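Local coordinates for protein Non-ribosomal peptide synthetase (Streptomyces halstedii, PDB 3WV4) that is an AMP-binding enzyme of the ANL superfamily, part of a non-ribosomal peptide synthetase, at residues A[345-353]-A[363-372]; A[218-226]-A[250-258]. One frame throughout, in Å; residues are numbered along the deposited sequence.

Both contacts lie within the AMP-binding fold of one chain, with centres about 14 Å apart. Contact 2 comes first in sequence and is complete before contact 1 begins: it crosses helix 215-229 with helix 246-258, about 9 Å from the centre of the chain. Contact 1, about 16 Å from that centre, pairs strands 349-350 and 362-366 as a hairpin in the large mixed sheet. The two meet directly. Pro368 O probably accepts a hydrogen bond from Ser224 OG (2.8 Å), and Lys346 CE packs on Tyr250 CG. Helix 215-229 thus touches both the hairpin and the second helix, tying the helical layer to the sheet.

Contact 1: A[345-353]-A[363-372]; sequences CKRISIMPP and VGLPLPGTTI
An antiparallel beta hairpin of the large mixed sheet, strands 349-350 and 362-366, is joined here by Ile350 and Leu365. They form a hydrogen-bonded pair: Ile350 N donates to Leu365 O (2.9 Å) and Leu365 N to Ile350 O (2.8 Å), the second donor lying 56° out of the carbonyl plane. Ile348 and Ser349 both face Tyr340 of strand 335-340, a classic beta bulge on the other flank of the strand. Beyond the pair, Leu367 N makes a long, bent bond to Ile348 O at 3.3 Å, from above that carbonyl plane. A water donates to the same oxygen and to Thr370 OG1, which in turn bonds Leu367 O and braces the type II turn 367-370. Ser349 OG lies 2.4 Å from Val363 O, too short for its details to be trusted. Apolar contacts flank the ladder. Leu367 brings CD2 against CG1 of Ile350 (3.7 Å). The side chains of Ile348 and Ile372 cross at about a right angle, CG2 to CD1 3.6 Å, as do those of Leu365 and Pro352, CD1 against CG. Leu367 also lays CG and CD1 by the backbone carbonyl Arg347 O. Met351 SD lies 3.8 Å from Gly364 CA, where the two backbones come close. The Ile350-Leu365 pair thus holds the strands, while the water shared by Ile348 O and Thr370 OG1 links the turn to the bulge.

Contact 2: A[218-226]-A[250-258]; sequences IVFAASSIN and YKVLISTLT
Helices 218-226 and 250-258 cross at -72°, their axes approaching to 9.5 Å, with Ala222 and Ile254 nearest at the backbone (CA to CA 5.8 Å). No hydrogen bond spans the crossing. Ala222, a small residue at the crossing point, sets its CB 3.9 Å from Ile254 CG1. At one end, Tyr250 is a knob in a hole made by Ile218, Ala221, Ala222 and Ile225. Its CG is anti to its own carbonyl carbon (chi1 -84°), which sends the ring across toward the first helix; Ala222 N lies in plane at the ring's edge, and OH ends beside Ile218 CA (3.6 Å) and CG1. One ring face carries Leu253 CD1 from its own helix, 3.8 Å above the plane and over the centre. That methyl also presses on Ile218 CG2 at 3.4 Å, tighter than ordinary van der Waals contact. This single knob-into-hole lies in the helical layer of the AMP-binding fold, where helix 47-57 adds Val47 against Ile218 and Leu253, and helix 106-116 sets Phe112 and Tyr113 on Leu253. Further along, the side chains of Ile225 and Ile254 cross at about a right angle, CG2 meeting CD1, and Leu257 CD2 lies on Ser223 CA (3.9 Å). Asn226 extends its amide, CG anti to the backbone N (chi1 -162°), obliquely beside Ile254 CG2. Its OD1 accepts from Tyr231 N, while ND2 makes a tight contact, no hydrogen bond, with the methyl Thr258 CG2 (3.1 Å), the two side chains coming from opposite directions. Thr258 turns its OG1 back to Ile254 O, which the backbone N of Thr258 approaches from the opposite face.

Contact 1: A[345-353]-A[363-372]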
loop_
_atom_site.group_PDB
_atom_site.type_symbol
_atom_site.label_atom_id
_atom_site.label_comp_id
_atom_site.label_asym_id
_atom_site.label_seq_id
_atom_site.Cartn_x
_atom_site.Cartn_y
_atom_site.Cartn_z
ATOM N N CYS A 345 -2.437 -10.462 4.221
ATOM C CA CYS A 345 -3.831 -10.037 3.951
ATOM C C CYS A 345 -4.056 -8.510 4.004
ATOM O O CYS A 345 -5.149 -8.022 4.244
ATOM C CB CYS A 345 -4.724 -10.730 4.967
ATOM S SG CYS A 345 -4.509 -10.217 6.647
ATOM N N LYS A 346 -2.991 -7.761 3.795
ATOM C CA LYS A 346 -2.903 -6.311 3.961
ATOM C C LYS A 346 -3.076 -5.843 5.366
ATOM O O LYS A 346 -2.175 -5.167 5.893
ATOM C CB LYS A 346 -3.834 -5.565 3.025
ATOM C CG LYS A 346 -3.815 -4.071 3.191
ATOM C CD LYS A 346 -2.464 -3.383 3.360
ATOM C CE LYS A 346 -2.664 -1.866 3.579
ATOM N NZ LYS A 346 -1.418 -1.024 3.659
ATOM N N ARG A 347 -4.239 -6.109 5.971
ATOM C CA ARG A 347 -4.521 -5.598 7.291
ATOM C C ARG A 347 -5.520 -6.473 8.014
ATOM O O ARG A 347 -6.377 -7.131 7.390
ATOM C CB ARG A 347 -4.942 -4.116 7.227
ATOM C CG ARG A 347 -4.965 -3.460 8.562
ATOM C CD ARG A 347 -4.920 -1.941 8.537
ATOM N NE ARG A 347 -3.634 -1.475 8.050
ATOM C CZ ARG A 347 -3.473 -0.447 7.221
ATOM N NH1 ARG A 347 -4.535 0.285 6.837
ATOM N NH2 ARG A 347 -2.257 -0.077 6.851
ATOM N N ILE A 348 -5.412 -6.498 9.314
ATOM C CA ILE A 348 -6.218 -7.419 10.107
ATOM C C ILE A 348 -7.260 -6.727 10.944
ATOM O O ILE A 348 -8.429 -7.183 10.984
ATOM C CB ILE A 348 -5.324 -8.262 11.033
ATOM C CG1 ILE A 348 -4.556 -9.167 10.080
ATOM C CG2 ILE A 348 -6.165 -9.056 12.026
ATOM C CD1 ILE A 348 -3.397 -9.986 10.590
ATOM N N SER A 349 -6.839 -5.702 11.662
ATOM C CA SER A 349 -7.719 -5.031 12.584
ATOM C C SER A 349 -7.416 -3.565 12.571
ATOM O O SER A 349 -6.254 -3.137 12.280
ATOM C CB SER A 349 -7.547 -5.544 14.011
ATOM O OG SER A 349 -6.247 -5.158 14.531
ATOM N N ILE A 350 -8.459 -2.792 12.847
ATOM C CA ILE A 350 -8.365 -1.348 13.025
ATOM C C ILE A 350 -9.237 -0.929 14.200
ATOM O O ILE A 350 -10.308 -1.431 14.354
ATOM C CB ILE A 350 -8.838 -0.570 11.755
ATOM C CG1 ILE A 350 -7.977 -0.916 10.576
ATOM C CG2 ILE A 350 -8.832 0.931 12.032
ATOM C CD1 ILE A 350 -8.420 -0.185 9.291
ATOM N N MET A 351 -8.706 -0.080 15.068
ATOM C CA MET A 351 -9.457 0.489 16.129
ATOM C C MET A 351 -10.212 1.639 15.536
ATOM O O MET A 351 -9.631 2.578 14.989
ATOM C CB MET A 351 -8.582 1.053 17.221
ATOM C CG MET A 351 -9.370 1.464 18.456
ATOM S SD MET A 351 -10.315 0.058 19.209
ATOM C CE MET A 351 -9.237 -0.543 20.437
ATOM N N PRO A 352 -11.527 1.611 15.689
ATOM C CA PRO A 352 -12.258 2.727 15.105
ATOM C C PRO A 352 -11.860 4.076 15.711
ATOM O O PRO A 352 -11.767 4.163 16.926
ATOM C CB PRO A 352 -13.722 2.397 15.450
ATOM C CG PRO A 352 -13.781 0.921 15.489
ATOM C CD PRO A 352 -12.413 0.469 16.023
ATOM N N PRO A 353 -11.718 5.134 14.870
ATOM C CA PRO A 353 -11.283 6.461 15.313
ATOM C C PRO A 353 -12.020 6.985 16.498
ATOM O O PRO A 353 -11.381 7.539 17.434
ATOM C CB PRO A 353 -11.521 7.332 14.086
ATOM C CG PRO A 353 -11.170 6.445 12.993
ATOM C CD PRO A 353 -11.669 5.042 13.404
ATOM N N VAL A 363 -5.618 -3.762 19.494
ATOM C CA VAL A 363 -5.324 -3.304 18.143
ATOM C C VAL A 363 -6.602 -3.246 17.253
ATOM O O VAL A 363 -6.547 -3.323 16.011
ATOM C CB VAL A 363 -4.263 -4.195 17.451
ATOM C CG1 VAL A 363 -2.904 -3.958 18.088
ATOM C CG2 VAL A 363 -4.648 -5.669 17.464
ATOM N N GLY A 364 -7.742 -3.186 17.901
ATOM C CA GLY A 364 -9.007 -2.898 17.204
ATOM C C GLY A 364 -9.835 -4.075 16.798
ATOM O O GLY A 364 -9.672 -5.223 17.305
ATOM N N LEU A 365 -10.751 -3.801 15.869
ATOM C CA LEU A 365 -11.759 -4.781 15.439
ATOM C C LEU A 365 -11.349 -5.269 14.086
ATOM O O LEU A 365 -10.673 -4.563 13.390
ATOM C CB LEU A 365 -13.102 -4.094 15.348
ATOM C CG LEU A 365 -13.694 -3.653 16.670
ATOM C CD1 LEU A 365 -14.815 -2.657 16.458
ATOM C CD2 LEU A 365 -14.209 -4.881 17.410
ATOM N N PRO A 366 -11.767 -6.488 13.698
ATOM C CA PRO A 366 -11.538 -6.975 12.348
ATOM C C PRO A 366 -11.967 -5.973 11.314
ATOM O O PRO A 366 -12.832 -5.157 11.575
ATOM C CB PRO A 366 -12.480 -8.151 12.219
ATOM C CG PRO A 366 -12.951 -8.490 13.584
ATOM C CD PRO A 366 -12.766 -7.283 14.438
ATOM N N LEU A 367 -11.356 -6.037 10.148
ATOM C CA LEU A 367 -11.753 -5.190 9.045
ATOM C C LEU A 367 -13.176 -5.571 8.696
ATOM O O LEU A 367 -13.576 -6.750 8.810
ATOM C CB LEU A 367 -10.899 -5.441 7.843
ATOM C CG LEU A 367 -9.428 -5.008 7.761
ATOM C CD1 LEU A 367 -9.046 -4.865 6.293
ATOM C CD2 LEU A 367 -9.129 -3.718 8.481
ATOM N N PRO A 368 -13.987 -4.578 8.327
ATOM C CA PRO A 368 -15.358 -4.946 7.968
ATOM C C PRO A 368 -15.357 -6.006 6.861
ATOM O O PRO A 368 -14.636 -5.843 5.871
ATOM C CB PRO A 368 -15.942 -3.629 7.440
ATOM C CG PRO A 368 -15.147 -2.570 8.081
ATOM C CD PRO A 368 -13.809 -3.131 8.476
ATOM N N GLY A 369 -16.212 -7.032 7.007
ATOM C CA GLY A 369 -16.323 -8.080 6.029
ATOM C C GLY A 369 -15.328 -9.201 6.204
ATOM O O GLY A 369 -15.199 -10.011 5.300
ATOM N N THR A 370 -14.583 -9.239 7.315
ATOM C CA THR A 370 -13.534 -10.253 7.480
ATOM C C THR A 370 -13.791 -10.896 8.817
ATOM O O THR A 370 -14.614 -10.400 9.541
ATOM C CB THR A 370 -12.118 -9.622 7.449
ATOM O OG1 THR A 370 -11.898 -8.870 8.635
ATOM C CG2 THR A 370 -12.009 -8.663 6.292
ATOM N N THR A 371 -13.132 -12.002 9.130
ATOM C CA THR A 371 -13.314 -12.673 10.424
ATOM C C THR A 371 -11.967 -12.962 11.045
ATOM O O THR A 371 -11.078 -13.452 10.358
ATOM C CB THR A 371 -14.064 -14.017 10.212
ATOM O OG1 THR A 371 -15.419 -13.717 9.831
ATOM C CG2 THR A 371 -14.111 -14.819 11.463
ATOM N N ILE A 372 -11.817 -12.649 12.335
ATOM C CA ILE A 372 -10.664 -13.050 13.076
ATOM C C ILE A 372 -11.094 -14.214 13.996
ATOM O O ILE A 372 -12.040 -14.058 14.771
ATOM C CB ILE A 372 -10.161 -11.922 14.020
ATOM C CG1 ILE A 372 -9.681 -10.655 13.308
ATOM C CG2 ILE A 372 -9.085 -12.446 14.933
ATOM C CD1 ILE A 372 -9.136 -10.999 11.973
HETATM O O HOH W 1 -9.313 -9.253 9.413
#

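Contact 2: A[218-226]-A[250-258]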
loop_
_atom_site.group_PDB
_atom_site.type_symbol
_atom_site.label_atom_id
_atom_site.label_comp_id
_atom_site.label_asym_id
_atom_site.label_seq_id
_atom_site.Cartn_x
_atom_site.Cartn_y
_atom_site.Cartn_z
ATOM N N ILE A 218 -7.154 -6.672 -3.319
ATOM C CA ILE A 218 -6.543 -5.367 -3.123
ATOM C C ILE A 218 -7.639 -4.339 -3.017
ATOM O O ILE A 218 -7.690 -3.587 -2.074
ATOM C CB ILE A 218 -5.545 -4.993 -4.263
ATOM C CG1 ILE A 218 -4.253 -5.855 -4.189
ATOM C CG2 ILE A 218 -5.083 -3.544 -4.139
ATOM C CD1 ILE A 218 -3.347 -5.665 -5.418
ATOM N N VAL A 219 -8.569 -4.357 -3.963
ATOM C CA VAL A 219 -9.644 -3.410 -3.975
ATOM C C VAL A 219 -10.476 -3.626 -2.760
ATOM O O VAL A 219 -10.871 -2.657 -2.085
ATOM C CB VAL A 219 -10.476 -3.564 -5.248
ATOM C CG1 VAL A 219 -11.726 -2.700 -5.237
ATOM C CG2 VAL A 219 -9.626 -3.168 -6.461
ATOM N N PHE A 220 -10.749 -4.888 -2.423
ATOM C CA PHE A 220 -11.558 -5.157 -1.238
ATOM C C PHE A 220 -10.899 -4.605 0.003
ATOM O O PHE A 220 -11.499 -3.866 0.775
ATOM C CB PHE A 220 -11.801 -6.666 -1.026
ATOM C CG PHE A 220 -12.403 -6.934 0.280
ATOM C CD1 PHE A 220 -13.740 -6.727 0.450
ATOM C CD2 PHE A 220 -11.618 -7.205 1.385
ATOM C CE1 PHE A 220 -14.337 -6.867 1.671
ATOM C CE2 PHE A 220 -12.217 -7.366 2.640
ATOM C CZ PHE A 220 -13.574 -7.174 2.770
ATOM N N ALA A 221 -9.629 -4.942 0.206
ATOM C CA ALA A 221 -8.959 -4.435 1.386
ATOM C C ALA A 221 -8.947 -2.927 1.419
ATOM O O ALA A 221 -9.124 -2.345 2.470
ATOM C CB ALA A 221 -7.522 -5.009 1.519
ATOM N N ALA A 222 -8.739 -2.250 0.290
ATOM C CA ALA A 222 -8.768 -0.771 0.329
ATOM C C ALA A 222 -10.149 -0.256 0.754
ATOM O O ALA A 222 -10.225 0.618 1.604
ATOM C CB ALA A 222 -8.360 -0.169 -0.994
ATOM N N SER A 223 -11.218 -0.821 0.195
ATOM C CA SER A 223 -12.615 -0.410 0.551
ATOM C C SER A 223 -12.896 -0.713 2.008
ATOM O O SER A 223 -13.568 0.034 2.699
ATOM C CB SER A 223 -13.641 -1.126 -0.354
ATOM O OG SER A 223 -13.713 -2.533 -0.027
ATOM N N SER A 224 -12.338 -1.786 2.514
ATOM C CA SER A 224 -12.627 -2.147 3.927
ATOM C C SER A 224 -11.903 -1.273 4.935
ATOM O O SER A 224 -12.452 -0.839 5.964
ATOM C CB SER A 224 -12.286 -3.625 4.159
ATOM O OG SER A 224 -12.513 -4.003 5.486
ATOM N N ILE A 225 -10.633 -1.036 4.686
ATOM C CA ILE A 225 -9.876 -0.104 5.521
ATOM C C ILE A 225 -10.580 1.269 5.539
ATOM O O ILE A 225 -10.762 1.944 6.579
ATOM C CB ILE A 225 -8.425 0.037 4.951
ATOM C CG1 ILE A 225 -7.601 -1.211 5.225
ATOM C CG2 ILE A 225 -7.774 1.224 5.577
ATOM C CD1 ILE A 225 -6.382 -1.374 4.328
ATOM N N ASN A 226 -10.983 1.696 4.360
ATOM C CA ASN A 226 -11.577 3.015 4.222
ATOM C C ASN A 226 -12.950 3.103 4.849
ATOM O O ASN A 226 -13.289 4.152 5.398
ATOM C CB ASN A 226 -11.696 3.518 2.800
ATOM C CG ASN A 226 -11.896 5.017 2.802
ATOM O OD1 ASN A 226 -11.329 5.732 3.624
ATOM N ND2 ASN A 226 -12.795 5.468 2.030
ATOM N N TYR A 250 -1.279 1.563 -0.564
ATOM C CA TYR A 250 -2.692 1.617 -0.252
ATOM C C TYR A 250 -3.137 3.008 0.041
ATOM O O TYR A 250 -4.342 3.310 0.039
ATOM C CB TYR A 250 -3.065 0.699 0.905
ATOM C CG TYR A 250 -3.310 -0.713 0.459
ATOM C CD1 TYR A 250 -4.571 -1.214 0.353
ATOM C CD2 TYR A 250 -2.245 -1.521 0.120
ATOM C CE1 TYR A 250 -4.774 -2.526 -0.027
ATOM C CE2 TYR A 250 -2.413 -2.823 -0.279
ATOM C CZ TYR A 250 -3.682 -3.335 -0.363
ATOM O OH TYR A 250 -3.869 -4.629 -0.766
ATOM N N LYS A 251 -2.179 3.874 0.300
ATOM C CA LYS A 251 -2.529 5.271 0.385
ATOM C C LYS A 251 -2.746 5.800 -1.023
ATOM O O LYS A 251 -3.635 6.608 -1.226
ATOM C CB LYS A 251 -1.562 6.038 1.334
ATOM C CG LYS A 251 -1.758 5.658 2.880
ATOM C CD LYS A 251 -3.020 4.731 3.381
ATOM C CE LYS A 251 -2.675 3.293 3.883
ATOM N NZ LYS A 251 -3.367 2.622 5.120
ATOM N N VAL A 252 -2.032 5.262 -2.016
ATOM C CA VAL A 252 -2.339 5.568 -3.451
ATOM C C VAL A 252 -3.745 5.043 -3.799
ATOM O O VAL A 252 -4.552 5.744 -4.392
ATOM C CB VAL A 252 -1.363 4.872 -4.407
ATOM C CG1 VAL A 252 -1.767 5.099 -5.860
ATOM C CG2 VAL A 252 0.055 5.324 -4.174
ATOM N N LEU A 253 -4.046 3.805 -3.376
ATOM C CA LEU A 253 -5.357 3.218 -3.700
ATOM C C LEU A 253 -6.504 3.892 -3.027
ATOM O O LEU A 253 -7.550 4.192 -3.662
ATOM C CB LEU A 253 -5.382 1.747 -3.358
ATOM C CG LEU A 253 -4.330 0.937 -4.124
ATOM C CD1 LEU A 253 -4.045 -0.410 -3.426
ATOM C CD2 LEU A 253 -4.825 0.724 -5.508
ATOM N N ILE A 254 -6.351 4.149 -1.735
ATOM C CA ILE A 254 -7.440 4.736 -0.994
ATOM C C ILE A 254 -7.673 6.205 -1.424
ATOM O O ILE A 254 -8.847 6.648 -1.507
ATOM C CB ILE A 254 -7.221 4.611 0.503
ATOM C CG1 ILE A 254 -7.348 3.131 0.885
ATOM C CG2 ILE A 254 -8.220 5.481 1.247
ATOM C CD1 ILE A 254 -6.700 2.768 2.167
ATOM N N SER A 255 -6.611 6.959 -1.669
ATOM C CA SER A 255 -6.809 8.304 -2.208
ATOM C C SER A 255 -7.553 8.197 -3.477
ATOM O O SER A 255 -8.474 8.925 -3.706
ATOM C CB SER A 255 -5.521 9.088 -2.451
ATOM O OG SER A 255 -4.686 8.991 -1.327
ATOM N N THR A 256 -7.165 7.260 -4.313
ATOM C CA THR A 256 -7.792 7.126 -5.628
ATOM C C THR A 256 -9.258 6.671 -5.488
ATOM O O THR A 256 -10.149 7.214 -6.130
ATOM C CB THR A 256 -6.962 6.208 -6.513
ATOM O OG1 THR A 256 -5.602 6.687 -6.551
ATOM C CG2 THR A 256 -7.501 6.185 -7.890
ATOM N N LEU A 257 -9.528 5.769 -4.570
ATOM C CA LEU A 257 -10.911 5.275 -4.310
ATOM C C LEU A 257 -11.827 6.426 -3.967
ATOM O O LEU A 257 -12.933 6.503 -4.465
ATOM C CB LEU A 257 -10.904 4.236 -3.180
ATOM C CG LEU A 257 -12.199 3.811 -2.529
ATOM C CD1 LEU A 257 -13.112 3.085 -3.521
ATOM C CD2 LEU A 257 -11.885 2.853 -1.390
ATOM N N THR A 258 -11.353 7.368 -3.165
ATOM C CA THR A 258 -12.204 8.365 -2.625
ATOM C C THR A 258 -12.067 9.727 -3.324
ATOM O O THR A 258 -12.841 10.587 -3.052
ATOM C CB THR A 258 -11.854 8.629 -1.134
ATOM O OG1 THR A 258 -10.483 9.050 -1.045
ATOM C CG2 THR A 258 -12.052 7.368 -0.319
#